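Local structure of putative branched-chain amino acid ABC transporter (Rhodospirillum rubrum ATCC 11170, 3HUT) at residues F80-S85 and P102-P107; D108-S113 and T328-K333. The protein probably serves as the extracellular binding receptor of an ABC transporter, capturing branched-chain amino acids or related small ligands for uptake. One frame throughout, in Å; residues are numbered along the deposited sequence.

Interaction 1. Residues F80-S85 and P102-P107; sequences FSSTVS and PTAAHP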
# COMPACT_ATOMS: atom_id res chain seq x y z
N PHE A 80 -4.69 2.98 -11.42
CA PHE A 80 -3.81 3.64 -10.52
C PHE A 80 -4.40 4.56 -9.44
O PHE A 80 -4.23 4.31 -8.25
CB PHE A 80 -2.84 4.42 -11.39
CG PHE A 80 -1.91 5.21 -10.62
CD1 PHE A 80 -0.96 4.57 -9.86
CD2 PHE A 80 -2.02 6.59 -10.59
CE1 PHE A 80 -0.12 5.29 -9.05
CE2 PHE A 80 -1.19 7.32 -9.79
CZ PHE A 80 -0.23 6.67 -9.01
N SER A 81 -5.07 5.63 -9.86
CA SER A 81 -5.63 6.57 -8.90
C SER A 81 -6.98 6.14 -8.35
O SER A 81 -7.72 5.39 -8.99
CB SER A 81 -5.79 7.95 -9.53
OG SER A 81 -6.80 7.94 -10.52
N SER A 82 -7.30 6.63 -7.16
CA SER A 82 -8.58 6.31 -6.54
C SER A 82 -9.70 6.94 -7.36
O SER A 82 -10.71 6.30 -7.64
CB SER A 82 -8.61 6.85 -5.10
OG SER A 82 -7.83 6.03 -4.24
N THR A 83 -9.51 8.19 -7.76
CA THR A 83 -10.52 8.90 -8.55
C THR A 83 -10.91 8.17 -9.82
O THR A 83 -12.09 8.00 -10.12
CB THR A 83 -10.04 10.31 -8.95
OG1 THR A 83 -9.83 11.10 -7.77
CG2 THR A 83 -11.08 11.00 -9.81
N VAL A 84 -9.91 7.73 -10.59
CA VAL A 84 -10.19 7.03 -11.83
C VAL A 84 -10.73 5.63 -11.55
O VAL A 84 -11.62 5.14 -12.25
CB VAL A 84 -8.92 6.96 -12.71
CG1 VAL A 84 -9.19 6.16 -13.97
CG2 VAL A 84 -8.49 8.37 -13.07
N SER A 85 -10.20 4.97 -10.52
CA SER A 85 -10.67 3.64 -10.18
C SER A 85 -12.14 3.68 -9.80
O SER A 85 -12.91 2.78 -10.14
CB SER A 85 -9.85 3.06 -9.02
OG SER A 85 -8.50 2.87 -9.41
N PRO A 102 -4.78 -2.17 -7.82
CA PRO A 102 -3.60 -2.42 -6.99
C PRO A 102 -3.27 -1.30 -6.02
O PRO A 102 -2.70 -1.54 -4.96
CB PRO A 102 -2.50 -2.66 -8.03
CG PRO A 102 -2.94 -1.84 -9.20
CD PRO A 102 -4.43 -2.07 -9.25
N THR A 103 -3.67 -0.08 -6.35
CA THR A 103 -3.32 1.07 -5.52
C THR A 103 -4.42 2.06 -5.08
O THR A 103 -4.12 3.02 -4.38
CB THR A 103 -2.21 1.85 -6.21
OG1 THR A 103 -2.61 2.17 -7.54
CG2 THR A 103 -0.93 1.03 -6.27
N ALA A 104 -5.67 1.85 -5.48
CA ALA A 104 -6.73 2.76 -5.06
C ALA A 104 -6.91 2.62 -3.54
O ALA A 104 -7.59 1.71 -3.08
CB ALA A 104 -8.03 2.46 -5.79
N ALA A 105 -6.31 3.53 -2.78
CA ALA A 105 -6.35 3.48 -1.32
C ALA A 105 -7.39 4.34 -0.61
O ALA A 105 -7.53 4.27 0.61
CB ALA A 105 -4.96 3.81 -0.77
N HIS A 106 -8.12 5.16 -1.35
CA HIS A 106 -9.12 6.02 -0.72
C HIS A 106 -10.24 5.22 -0.05
O HIS A 106 -10.79 4.30 -0.64
CB HIS A 106 -9.72 6.97 -1.76
CG HIS A 106 -10.57 8.04 -1.16
ND1 HIS A 106 -11.80 7.78 -0.58
CD2 HIS A 106 -10.35 9.37 -0.99
CE1 HIS A 106 -12.30 8.90 -0.09
NE2 HIS A 106 -11.44 9.88 -0.32
N PRO A 107 -10.58 5.57 1.20
CA PRO A 107 -11.63 4.86 1.93
C PRO A 107 -12.91 4.62 1.12
O PRO A 107 -13.47 3.53 1.16
CB PRO A 107 -11.88 5.77 3.12
CG PRO A 107 -10.51 6.30 3.42
CD PRO A 107 -9.99 6.64 2.02
O HOH W 1 -3.48 5.87 -6.15
O HOH W 2 -5.20 6.16 -3.75
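The hydroxyl of Thr103 approaches the ring of Phe80 obliquely, OG1 lying 3.7 Å from CD1, while the same ring stacks with Tyr20 beyond the two segments. The second flat group, the imidazole of His106, has CD of Pro107 over one face, 3.3 Å above the plane, and is held through ND1, which accepts from Asp108 N; it is the CB of His106, not its ring, that lies against Ser82. The two segments lie at the ends of a beta-alpha-beta crossover of the N-terminal lobe: residues 80-85 lead from strand 73-78 into helix 82-95, and residues 102-107 follow its second strand, 99-101. The hydroxyls of Thr103 and Ser82 join them. Thr103 OG1 donates to Phe80 O over 2.8 Å, in the carbonyl plane on a lone pair, and water 1 gives a second proton to this oxygen. Phe80 carries CG anti to its backbone N (chi1 177°), which sets the ring beside the very carbonyl that Thr103 grips. Farther along, Ser82 points its side chain at the loop, and OG accepts from His106 N at 3.0 Å. Water 2 touches Ser82 OG and accepts from Ala105 N, so a small hydroxyl organises two successive peptide groups of a segment without regular structure. With an alanine here, His106 N would probably lose its acceptor and water 2 its hold on the helix start, leaving the loop less firmly tied. Between the polar links a methyl suits the close approach of helix and loop: Ala104 CB rests 3.8 Å from Ser85 CB. Ser81, the N-cap of the helix, also bonds Asp55, and its OG accepts from Val84 N at 3.1 Å.

Interaction 2. Residues D108-S113 and T328-K333; sequences DYIKIS and TRETTK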
# COMPACT_ATOMS: atom_id res chain seq x y z
N ASP A 108 -13.36 5.64 0.39
CA ASP A 108 -14.60 5.54 -0.39
C ASP A 108 -14.61 4.58 -1.57
O ASP A 108 -15.67 4.16 -2.01
CB ASP A 108 -15.02 6.92 -0.88
CG ASP A 108 -15.36 7.87 0.25
OD1 ASP A 108 -15.51 7.40 1.40
OD2 ASP A 108 -15.49 9.08 -0.01
N TYR A 109 -13.44 4.24 -2.09
CA TYR A 109 -13.38 3.34 -3.23
C TYR A 109 -14.00 1.96 -2.93
O TYR A 109 -14.75 1.41 -3.74
CB TYR A 109 -11.93 3.16 -3.68
CG TYR A 109 -11.74 1.96 -4.57
CD1 TYR A 109 -12.12 1.98 -5.91
CD2 TYR A 109 -11.20 0.78 -4.06
CE1 TYR A 109 -11.96 0.85 -6.73
CE2 TYR A 109 -11.05 -0.35 -4.86
CZ TYR A 109 -11.43 -0.31 -6.19
OH TYR A 109 -11.29 -1.43 -6.96
N ILE A 110 -13.68 1.42 -1.76
CA ILE A 110 -14.19 0.11 -1.37
C ILE A 110 -15.71 0.13 -1.12
O ILE A 110 -16.37 -0.91 -1.18
CB ILE A 110 -13.46 -0.41 -0.09
CG1 ILE A 110 -13.53 -1.94 -0.01
CG2 ILE A 110 -14.07 0.21 1.16
CD1 ILE A 110 -12.59 -2.64 -0.98
N LYS A 111 -16.26 1.31 -0.86
CA LYS A 111 -17.69 1.46 -0.58
C LYS A 111 -18.59 1.57 -1.81
O LYS A 111 -19.81 1.56 -1.69
CB LYS A 111 -17.92 2.68 0.31
CG LYS A 111 -17.41 2.54 1.74
CD LYS A 111 -17.69 3.82 2.54
CE LYS A 111 -17.35 3.67 4.01
NZ LYS A 111 -15.89 3.51 4.26
N ILE A 112 -17.99 1.69 -2.99
CA ILE A 112 -18.77 1.82 -4.22
C ILE A 112 -19.81 0.71 -4.39
O ILE A 112 -20.98 0.99 -4.64
CB ILE A 112 -17.85 1.82 -5.46
CG1 ILE A 112 -17.01 3.10 -5.47
CG2 ILE A 112 -18.67 1.71 -6.73
CD1 ILE A 112 -15.83 3.05 -6.42
N SER A 113 -19.37 -0.53 -4.26
CA SER A 113 -20.26 -1.68 -4.41
C SER A 113 -19.54 -2.95 -3.96
O SER A 113 -18.36 -2.91 -3.61
CB SER A 113 -20.68 -1.83 -5.88
OG SER A 113 -19.63 -2.41 -6.64
N THR A 328 -16.64 -6.41 4.83
CA THR A 328 -16.41 -5.17 4.10
C THR A 328 -15.53 -5.23 2.85
O THR A 328 -15.56 -4.31 2.03
CB THR A 328 -15.77 -4.13 5.01
OG1 THR A 328 -14.47 -4.59 5.38
CG2 THR A 328 -16.61 -3.90 6.26
N ARG A 329 -14.75 -6.30 2.72
CA ARG A 329 -13.82 -6.48 1.61
C ARG A 329 -12.59 -5.58 1.79
O ARG A 329 -11.75 -5.51 0.91
CB ARG A 329 -14.49 -6.14 0.27
CG ARG A 329 -15.49 -7.18 -0.22
CD ARG A 329 -16.37 -6.63 -1.34
NE ARG A 329 -17.26 -5.59 -0.86
CZ ARG A 329 -17.09 -4.28 -1.06
NH1 ARG A 329 -16.05 -3.84 -1.77
NH2 ARG A 329 -17.96 -3.42 -0.55
N GLU A 330 -12.50 -4.91 2.93
CA GLU A 330 -11.36 -4.03 3.19
C GLU A 330 -10.09 -4.86 3.34
O GLU A 330 -10.11 -5.96 3.91
CB GLU A 330 -11.60 -3.20 4.46
CG GLU A 330 -10.56 -2.11 4.67
CD GLU A 330 -10.44 -1.19 3.47
OE1 GLU A 330 -11.36 -0.37 3.25
OE2 GLU A 330 -9.42 -1.29 2.75
N THR A 331 -8.98 -4.33 2.84
CA THR A 331 -7.70 -5.02 2.88
C THR A 331 -6.88 -4.79 4.15
O THR A 331 -6.72 -3.65 4.58
CB THR A 331 -6.83 -4.62 1.67
OG1 THR A 331 -7.58 -4.81 0.46
CG2 THR A 331 -5.57 -5.48 1.60
N THR A 332 -6.39 -5.87 4.74
CA THR A 332 -5.54 -5.79 5.92
C THR A 332 -4.31 -6.62 5.58
O THR A 332 -4.38 -7.55 4.78
CB THR A 332 -6.22 -6.34 7.20
OG1 THR A 332 -6.62 -7.70 6.98
CG2 THR A 332 -7.43 -5.49 7.57
N LYS A 333 -3.17 -6.28 6.17
CA LYS A 333 -1.94 -6.99 5.89
C LYS A 333 -1.05 -7.14 7.11
O LYS A 333 -1.15 -6.36 8.06
CB LYS A 333 -1.13 -6.24 4.83
CG LYS A 333 -1.81 -6.07 3.49
CD LYS A 333 -0.88 -5.35 2.53
CE LYS A 333 -1.34 -5.50 1.09
NZ LYS A 333 -0.41 -4.81 0.17
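Ile110 and Arg329 lie side by side and run opposite ways, the isoleucine reaching toward the arginine's backbone while the guanidinium reaches back to the isoleucine's carbonyl. The grip is end-on: NH1 and NH2 of Arg329 both donate to Ile110 O, each at 3.0 Å, and the oxygen sits at the edge of the guanidinium, only 9° out of its plane. NH1 uses a lone pair of the carbonyl, whereas NH2 meets it nearly head-on, at a C=O...donor angle of 165°. Above one face of the same group lies Ser113 O, 3.2 Å from CZ of Arg329; the N-H bonds do not point at it, so this is a contact over the flat cation rather than a hydrogen bond. NH1 also donates to Gln116 O, and a bend at chi3 (-68°) helps turn the long chain back to these carbonyls. Ile110 is the second residue of a type I beta turn from Tyr109 to Ile112, in the connection that precedes strand 116-118, the edge of the N-terminal lobe's parallel sheet. Residues 328-330 lead into strand 331-341, which goes on into the mixed sheet of the other lobe, consistent with one of the inter-lobe connections of type I periplasmic binding proteins. An ST turn at Thr328 shapes this approach, OG1 accepting from Glu330 N. The aliphatic Ile110 suits a place between two charged chains: CD1 lies 3.5 Å from Arg329 O, and CG2 the same distance from Glu330 OE1, whose side chain passes at a slant. Bent at chi2, Glu330 folds back until OE2 accepts from Thr331 N at 3.1 Å, that N-H arriving from above the carboxylate plane, while Arg118 NH1 forms a salt bridge to the same oxygen.

How the interactions relate
The two contacts follow one another along the chain, with centres about 11 Å apart, and meet through Tyr109, whose CE1 packs 3.8 Å from Ser85 CB. Interaction 1 is partly buried and local, joining a helix start to the next loop of the same parallel sheet by uncharged hydroxyls, methyls and waters. Interaction 2 lies at the surface and joins residues more than 200 positions apart, using an arginine on backbone carbonyls with a glutamate nearby. Arg118 of the edge strand serves both, bonding the carbonyls of Ala104 and His106 and reaching the glutamate of interaction 2, which ties the 102-107 loop to the approach of strand 331-341.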